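Local structure of xylulose kinase (3I8B) at residues V242-D254 and N261-G273. The protein probably phosphorylates D-xylulose to D-xylulose 5-phosphate at the expense of ATP, as a sugar kinase of the FGGY family. Residues are numbered along the deposited sequence; the frame is centred on the assembly and turned at random.
Sequences VLGPRDAAPVKAD and NVEGGCLLAPGGG
In the N-terminal domain of this FGGY kinase, loop 244-254 runs antiparallel along 264-270, which leads into strand 267-273 at one edge of a five-stranded mixed sheet. A249 N reaches L268 O at 2.8 Å in an almost straight hydrogen bond (N-H...O 176°), and A253 N meets C266 O at 2.8 Å with more bend. Between these bonds the loop bows outward, and a water bridges the gap: it accepts from L268 N and donates to the carbonyls of A249 and V251. A second water links C266 N to A253 O. L268 fills the bow. Its CG lies beside the backbone N (chi1 -64°), which sets CD1 3.5 Å from V251 O and near V251 CG2, while CD2 turns to the methyl of A253. With L268 cut back to an alanine, V251 CG2 and the A253 methyl would probably lose their apolar partner and a gap would open between the two bonds. K252 stretches its chain, extended beyond CG, past C266 O to the turn 262-265, where NZ gives a 2.7 Å hydrogen bond to G264 O, tilted 32° from the carbonyl plane. At the other end the P270 ring presses into the turn 244-247: CG sits 3.2 Å from both G244 O and D247 O, and L243 crosses the ring at about a right angle, L243 CB 3.9 Å from P270 CG. D247 O is thus buried without a polar partner; D247 N closes the turn on G244 O, and D247 OD2 adds a tie by accepting from G244 N above its carboxylate plane. Strand 65-72 pairs with L267, V472 of helix 460-474 touches A248 and L267, and F193 of strand 193-195, close to the magnesium site, packs on L243 and A249.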
ATOM      1  N   VAL A 242     -13.511 -12.700  -1.275  1.00 10.01           N
ATOM      2  CA  VAL A 242     -12.510 -12.081  -2.122  1.00 12.25           C
ATOM      3  C   VAL A 242     -12.978 -12.120  -3.579  1.00 10.67           C
ATOM      4  O   VAL A 242     -13.097 -13.186  -4.183  1.00  9.60           O
ATOM      5  CB  VAL A 242     -11.141 -12.757  -1.942  1.00 11.27           C
ATOM      6  CG1 VAL A 242     -10.092 -12.091  -2.852  1.00 13.38           C
ATOM      7  CG2 VAL A 242     -10.716 -12.671  -0.478  1.00 11.50           C
ATOM      8  N   LEU A 243     -13.272 -10.951  -4.135  1.00  9.25           N
ATOM      9  CA  LEU A 243     -13.795 -10.905  -5.502  1.00 10.29           C
ATOM     10  C   LEU A 243     -12.668 -10.841  -6.513  1.00  8.88           C
ATOM     11  O   LEU A 243     -11.583 -10.346  -6.215  1.00 10.89           O
ATOM     12  CB  LEU A 243     -14.724  -9.699  -5.696  1.00  8.51           C
ATOM     13  CG  LEU A 243     -15.949  -9.632  -4.792  1.00 10.30           C
ATOM     14  CD1 LEU A 243     -16.736  -8.354  -5.091  1.00  8.59           C
ATOM     15  CD2 LEU A 243     -16.820 -10.869  -4.971  1.00 11.75           C
ATOM     16  N   GLY A 244     -12.929 -11.336  -7.718  1.00 14.90           N
ATOM     17  CA  GLY A 244     -12.006 -11.135  -8.820  1.00 11.38           C
ATOM     18  C   GLY A 244     -11.957  -9.664  -9.196  1.00 11.49           C
ATOM     19  O   GLY A 244     -12.878  -8.901  -8.884  1.00  9.81           O
ATOM     20  N   PRO A 245     -10.888  -9.271  -9.901  1.00 10.66           N
ATOM     21  CA  PRO A 245     -10.582  -7.897 -10.310  1.00 11.84           C
ATOM     22  C   PRO A 245     -11.723  -7.193 -11.073  1.00 12.37           C
ATOM     23  O   PRO A 245     -11.871  -5.970 -10.958  1.00 12.67           O
ATOM     24  CB  PRO A 245      -9.358  -8.075 -11.218  1.00 11.79           C
ATOM     25  CG  PRO A 245      -9.464  -9.508 -11.711  1.00 14.52           C
ATOM     26  CD  PRO A 245      -9.924 -10.229 -10.473  1.00 12.47           C
ATOM     27  N   ARG A 246     -12.527  -7.939 -11.820  1.00 13.94           N
ATOM     28  CA  ARG A 246     -13.603  -7.300 -12.566  1.00 14.74           C
ATOM     29  C   ARG A 246     -14.975  -7.905 -12.313  1.00 13.48           C
ATOM     30  O   ARG A 246     -15.859  -7.817 -13.158  1.00 11.62           O
ATOM     31  CB  ARG A 246     -13.286  -7.267 -14.064  1.00 16.67           C
ATOM     32  CG  ARG A 246     -13.115  -8.621 -14.698  1.00 20.10           C
ATOM     33  CD  ARG A 246     -12.659  -8.458 -16.137  1.00 23.68           C
ATOM     34  NE  ARG A 246     -13.468  -9.279 -17.029  1.00 33.58           N
ATOM     35  CZ  ARG A 246     -13.093 -10.467 -17.488  1.00 33.86           C
ATOM     36  NH1 ARG A 246     -11.907 -10.961 -17.150  1.00 38.83           N
ATOM     37  NH2 ARG A 246     -13.897 -11.151 -18.291  1.00 33.23           N
ATOM     38  N   ASP A 247     -15.154  -8.488 -11.132  1.00 11.98           N
ATOM     39  CA  ASP A 247     -16.447  -9.028 -10.711  1.00 14.15           C
ATOM     40  C   ASP A 247     -17.258  -7.954 -10.020  1.00 11.10           C
ATOM     41  O   ASP A 247     -16.731  -7.240  -9.187  1.00 12.99           O
ATOM     42  CB  ASP A 247     -16.231 -10.153  -9.688  1.00 12.61           C
ATOM     43  CG  ASP A 247     -15.599 -11.393 -10.299  1.00 15.58           C
ATOM     44  OD1 ASP A 247     -15.724 -11.590 -11.529  1.00 20.53           O
ATOM     45  OD2 ASP A 247     -14.987 -12.177  -9.544  1.00 17.57           O
ATOM     46  N   ALA A 248     -18.544  -7.846 -10.329  1.00  9.09           N
ATOM     47  CA  ALA A 248     -19.414  -6.995  -9.521  1.00  9.57           C
ATOM     48  C   ALA A 248     -19.694  -7.681  -8.181  1.00 10.48           C
ATOM     49  O   ALA A 248     -19.829  -8.902  -8.131  1.00  9.99           O
ATOM     50  CB  ALA A 248     -20.711  -6.739 -10.243  1.00 12.62           C
ATOM     51  N   ALA A 249     -19.821  -6.912  -7.101  1.00  7.39           N
ATOM     52  CA  ALA A 249     -20.229  -7.523  -5.839  1.00 10.31           C
ATOM     53  C   ALA A 249     -21.656  -8.061  -5.933  1.00 10.31           C
ATOM     54  O   ALA A 249     -22.449  -7.606  -6.754  1.00  9.89           O
ATOM     55  CB  ALA A 249     -20.113  -6.535  -4.678  1.00 11.62           C
ATOM     56  N   PRO A 250     -21.994  -9.021  -5.066  1.00 12.49           N
ATOM     57  CA  PRO A 250     -23.359  -9.555  -5.036  1.00 14.79           C
ATOM     58  C   PRO A 250     -24.395  -8.524  -4.584  1.00 14.44           C
ATOM     59  O   PRO A 250     -25.588  -8.716  -4.805  1.00 15.44           O
ATOM     60  CB  PRO A 250     -23.273 -10.690  -4.005  1.00 16.62           C
ATOM     61  CG  PRO A 250     -21.836 -11.049  -3.935  1.00 14.38           C
ATOM     62  CD  PRO A 250     -21.093  -9.750  -4.163  1.00 14.04           C
ATOM     63  N   VAL A 251     -23.958  -7.457  -3.934  1.00  9.61           N
ATOM     64  CA  VAL A 251     -24.895  -6.431  -3.495  1.00 12.81           C
ATOM     65  C   VAL A 251     -24.563  -5.108  -4.191  1.00 11.71           C
ATOM     66  O   VAL A 251     -23.402  -4.838  -4.491  1.00  9.94           O
ATOM     67  CB  VAL A 251     -24.846  -6.222  -1.948  1.00 10.99           C
ATOM     68  CG1 VAL A 251     -25.367  -7.457  -1.213  1.00 11.33           C
ATOM     69  CG2 VAL A 251     -23.417  -5.873  -1.496  1.00  9.26           C
ATOM     70  N   LYS A 252     -25.588  -4.291  -4.427  1.00 11.46           N
ATOM     71  CA  LYS A 252     -25.431  -2.969  -5.038  1.00  9.99           C
ATOM     72  C   LYS A 252     -25.438  -1.921  -3.941  1.00 10.77           C
ATOM     73  O   LYS A 252     -25.751  -2.229  -2.793  1.00 12.61           O
ATOM     74  CB  LYS A 252     -26.606  -2.683  -5.987  1.00 14.55           C
ATOM     75  CG  LYS A 252     -26.760  -3.668  -7.141  1.00 12.84           C
ATOM     76  CD  LYS A 252     -27.967  -3.304  -8.011  1.00 13.87           C
ATOM     77  CE  LYS A 252     -28.095  -4.243  -9.209  1.00 20.19           C
ATOM     78  NZ  LYS A 252     -29.316  -3.940 -10.045  1.00 15.86           N
ATOM     79  N   ALA A 253     -25.117  -0.681  -4.287  1.00 11.16           N
ATOM     80  CA  ALA A 253     -25.269   0.415  -3.339  1.00 11.93           C
ATOM     81  C   ALA A 253     -26.727   0.503  -2.940  1.00 13.11           C
ATOM     82  O   ALA A 253     -27.616   0.238  -3.752  1.00 11.03           O
ATOM     83  CB  ALA A 253     -24.826   1.721  -3.953  1.00 10.18           C
ATOM     84  N   ASP A 254     -26.969   0.856  -1.683  1.00 11.59           N
ATOM     85  CA  ASP A 254     -28.302   1.221  -1.223  1.00 11.86           C
ATOM     86  C   ASP A 254     -28.766   2.437  -2.040  1.00 11.87           C
ATOM     87  O   ASP A 254     -27.997   3.382  -2.227  1.00  9.23           O
ATOM     88  CB  ASP A 254     -28.228   1.574   0.265  1.00 11.94           C
ATOM     89  CG  ASP A 254     -29.598   1.816   0.892  1.00 18.20           C
ATOM     90  OD1 ASP A 254     -30.108   0.909   1.588  1.00 21.00           O
ATOM     91  OD2 ASP A 254     -30.154   2.920   0.715  1.00 18.16           O
ATOM     92  N   ASN A 261     -31.422   7.078  -9.627  1.00 13.76           N
ATOM     93  CA  ASN A 261     -31.874   7.627 -10.909  1.00 13.75           C
ATOM     94  C   ASN A 261     -31.201   7.011 -12.134  1.00 17.61           C
ATOM     95  O   ASN A 261     -31.174   7.628 -13.197  1.00 17.89           O
ATOM     96  CB  ASN A 261     -31.711   9.160 -10.952  1.00 13.84           C
ATOM     97  CG  ASN A 261     -32.636   9.874  -9.981  1.00 15.86           C
ATOM     98  OD1 ASN A 261     -33.717   9.383  -9.677  1.00 21.00           O
ATOM     99  ND2 ASN A 261     -32.207  11.039  -9.480  1.00 14.29           N
ATOM    100  N   VAL A 262     -30.649   5.807 -12.000  1.00 16.96           N
ATOM    101  CA  VAL A 262     -30.090   5.117 -13.164  1.00 15.12           C
ATOM    102  C   VAL A 262     -30.667   3.706 -13.306  1.00 19.66           C
ATOM    103  O   VAL A 262     -31.074   3.100 -12.307  1.00 15.89           O
ATOM    104  CB  VAL A 262     -28.552   4.992 -13.086  1.00 15.27           C
ATOM    105  CG1 VAL A 262     -27.910   6.340 -12.806  1.00 15.84           C
ATOM    106  CG2 VAL A 262     -28.168   3.999 -12.013  1.00 16.80           C
ATOM    107  N   GLU A 263     -30.695   3.212 -14.549  1.00 17.98           N
ATOM    108  CA  GLU A 263     -31.108   1.847 -14.886  1.00 21.20           C
ATOM    109  C   GLU A 263     -30.249   0.835 -14.157  1.00 17.51           C
ATOM    110  O   GLU A 263     -29.042   0.766 -14.391  1.00 19.39           O
ATOM    111  CB  GLU A 263     -30.944   1.574 -16.389  1.00 21.07           C
ATOM    112  CG  GLU A 263     -31.930   2.286 -17.323  1.00 23.46           C
ATOM    113  CD  GLU A 263     -33.387   2.132 -16.894  1.00 25.54           C
ATOM    114  OE1 GLU A 263     -33.883   3.066 -16.230  1.00 26.55           O
ATOM    115  OE2 GLU A 263     -34.029   1.096 -17.215  1.00 19.63           O
ATOM    116  N   GLY A 264     -30.868   0.054 -13.280  1.00 16.93           N
ATOM    117  CA  GLY A 264     -30.173  -1.015 -12.585  1.00 17.98           C
ATOM    118  C   GLY A 264     -29.492  -0.582 -11.298  1.00 16.57           C
ATOM    119  O   GLY A 264     -28.810  -1.386 -10.657  1.00 16.23           O
ATOM    120  N   GLY A 265     -29.672   0.677 -10.916  1.00 12.81           N
ATOM    121  CA  GLY A 265     -29.035   1.206  -9.713  1.00 13.06           C
ATOM    122  C   GLY A 265     -27.524   1.262  -9.847  1.00 11.97           C
ATOM    123  O   GLY A 265     -27.000   1.258 -10.954  1.00 12.16           O
ATOM    124  N   CYS A 266     -26.826   1.292  -8.714  1.00 10.18           N
ATOM    125  CA  CYS A 266     -25.378   1.427  -8.689  1.00  9.10           C
ATOM    126  C   CYS A 266     -24.716   0.137  -8.201  1.00 12.47           C
ATOM    127  O   CYS A 266     -24.849  -0.238  -7.019  1.00 11.46           O
ATOM    128  CB  CYS A 266     -24.987   2.585  -7.778  1.00  9.02           C
ATOM    129  SG  CYS A 266     -23.228   2.890  -7.674  1.00  9.64           S
ATOM    130  N   LEU A 267     -24.028  -0.557  -9.106  1.00  7.54           N
ATOM    131  CA  LEU A 267     -23.312  -1.757  -8.698  1.00 13.67           C
ATOM    132  C   LEU A 267     -22.075  -1.393  -7.893  1.00 10.76           C
ATOM    133  O   LEU A 267     -21.608  -0.254  -7.923  1.00 10.46           O
ATOM    134  CB  LEU A 267     -22.954  -2.645  -9.894  1.00 13.49           C
ATOM    135  CG  LEU A 267     -22.047  -2.150 -11.009  1.00 15.43           C
ATOM    136  CD1 LEU A 267     -20.577  -2.281 -10.617  1.00 16.42           C
ATOM    137  CD2 LEU A 267     -22.333  -2.982 -12.257  1.00 14.80           C
ATOM    138  N   LEU A 268     -21.555  -2.360  -7.158  1.00 10.03           N
ATOM    139  CA  LEU A 268     -20.348  -2.131  -6.382  1.00 10.33           C
ATOM    140  C   LEU A 268     -19.240  -2.975  -6.981  1.00  9.74           C
ATOM    141  O   LEU A 268     -19.403  -4.186  -7.170  1.00 10.67           O
ATOM    142  CB  LEU A 268     -20.569  -2.469  -4.900  1.00  5.72           C
ATOM    143  CG  LEU A 268     -21.603  -1.610  -4.154  1.00  9.08           C
ATOM    144  CD1 LEU A 268     -21.940  -2.163  -2.742  1.00  5.90           C
ATOM    145  CD2 LEU A 268     -21.132  -0.144  -4.069  1.00  7.98           C
ATOM    146  N   ALA A 269     -18.134  -2.324  -7.316  1.00  8.03           N
ATOM    147  CA  ALA A 269     -16.933  -3.016  -7.769  1.00  9.78           C
ATOM    148  C   ALA A 269     -16.149  -3.488  -6.539  1.00 10.50           C
ATOM    149  O   ALA A 269     -16.455  -3.079  -5.422  1.00  9.58           O
ATOM    150  CB  ALA A 269     -16.080  -2.089  -8.654  1.00 10.37           C
ATOM    151  N   PRO A 270     -15.158  -4.375  -6.737  1.00 10.39           N
ATOM    152  CA  PRO A 270     -14.533  -5.007  -5.573  1.00  8.97           C
ATOM    153  C   PRO A 270     -13.797  -4.028  -4.649  1.00  9.90           C
ATOM    154  O   PRO A 270     -13.643  -4.330  -3.469  1.00  7.70           O
ATOM    155  CB  PRO A 270     -13.545  -5.984  -6.203  1.00  9.27           C
ATOM    156  CG  PRO A 270     -14.169  -6.331  -7.522  1.00 10.97           C
ATOM    157  CD  PRO A 270     -14.761  -5.030  -7.998  1.00  9.27           C
ATOM    158  N   GLY A 271     -13.374  -2.878  -5.167  1.00  8.37           N
ATOM    159  CA  GLY A 271     -12.575  -1.946  -4.386  1.00  8.27           C
ATOM    160  C   GLY A 271     -11.134  -2.442  -4.289  1.00  9.42           C
ATOM    161  O   GLY A 271     -10.732  -3.359  -5.022  1.00  9.63           O
ATOM    162  N   GLY A 272     -10.345  -1.847  -3.397  1.00  9.90           N
ATOM    163  CA  GLY A 272      -8.969  -2.287  -3.234  1.00  9.59           C
ATOM    164  C   GLY A 272      -8.134  -1.447  -2.287  1.00 11.41           C
ATOM    165  O   GLY A 272      -8.601  -0.417  -1.771  1.00 10.75           O
ATOM    166  N   GLY A 273      -6.894  -1.883  -2.062  1.00  9.76           N
ATOM    167  CA  GLY A 273      -5.944  -1.127  -1.244  1.00 12.00           C
ATOM    168  C   GLY A 273      -5.355   0.044  -2.021  1.00 11.89           C
ATOM    169  O   GLY A 273      -5.294   0.007  -3.264  1.00  9.73           O
TER
HETATM  170  O   HOH W   1     -22.904  -4.777  -7.178  1.00  7.63           O
HETATM  171  O   HOH W   2     -28.068   1.216  -6.226  1.00 10.33           O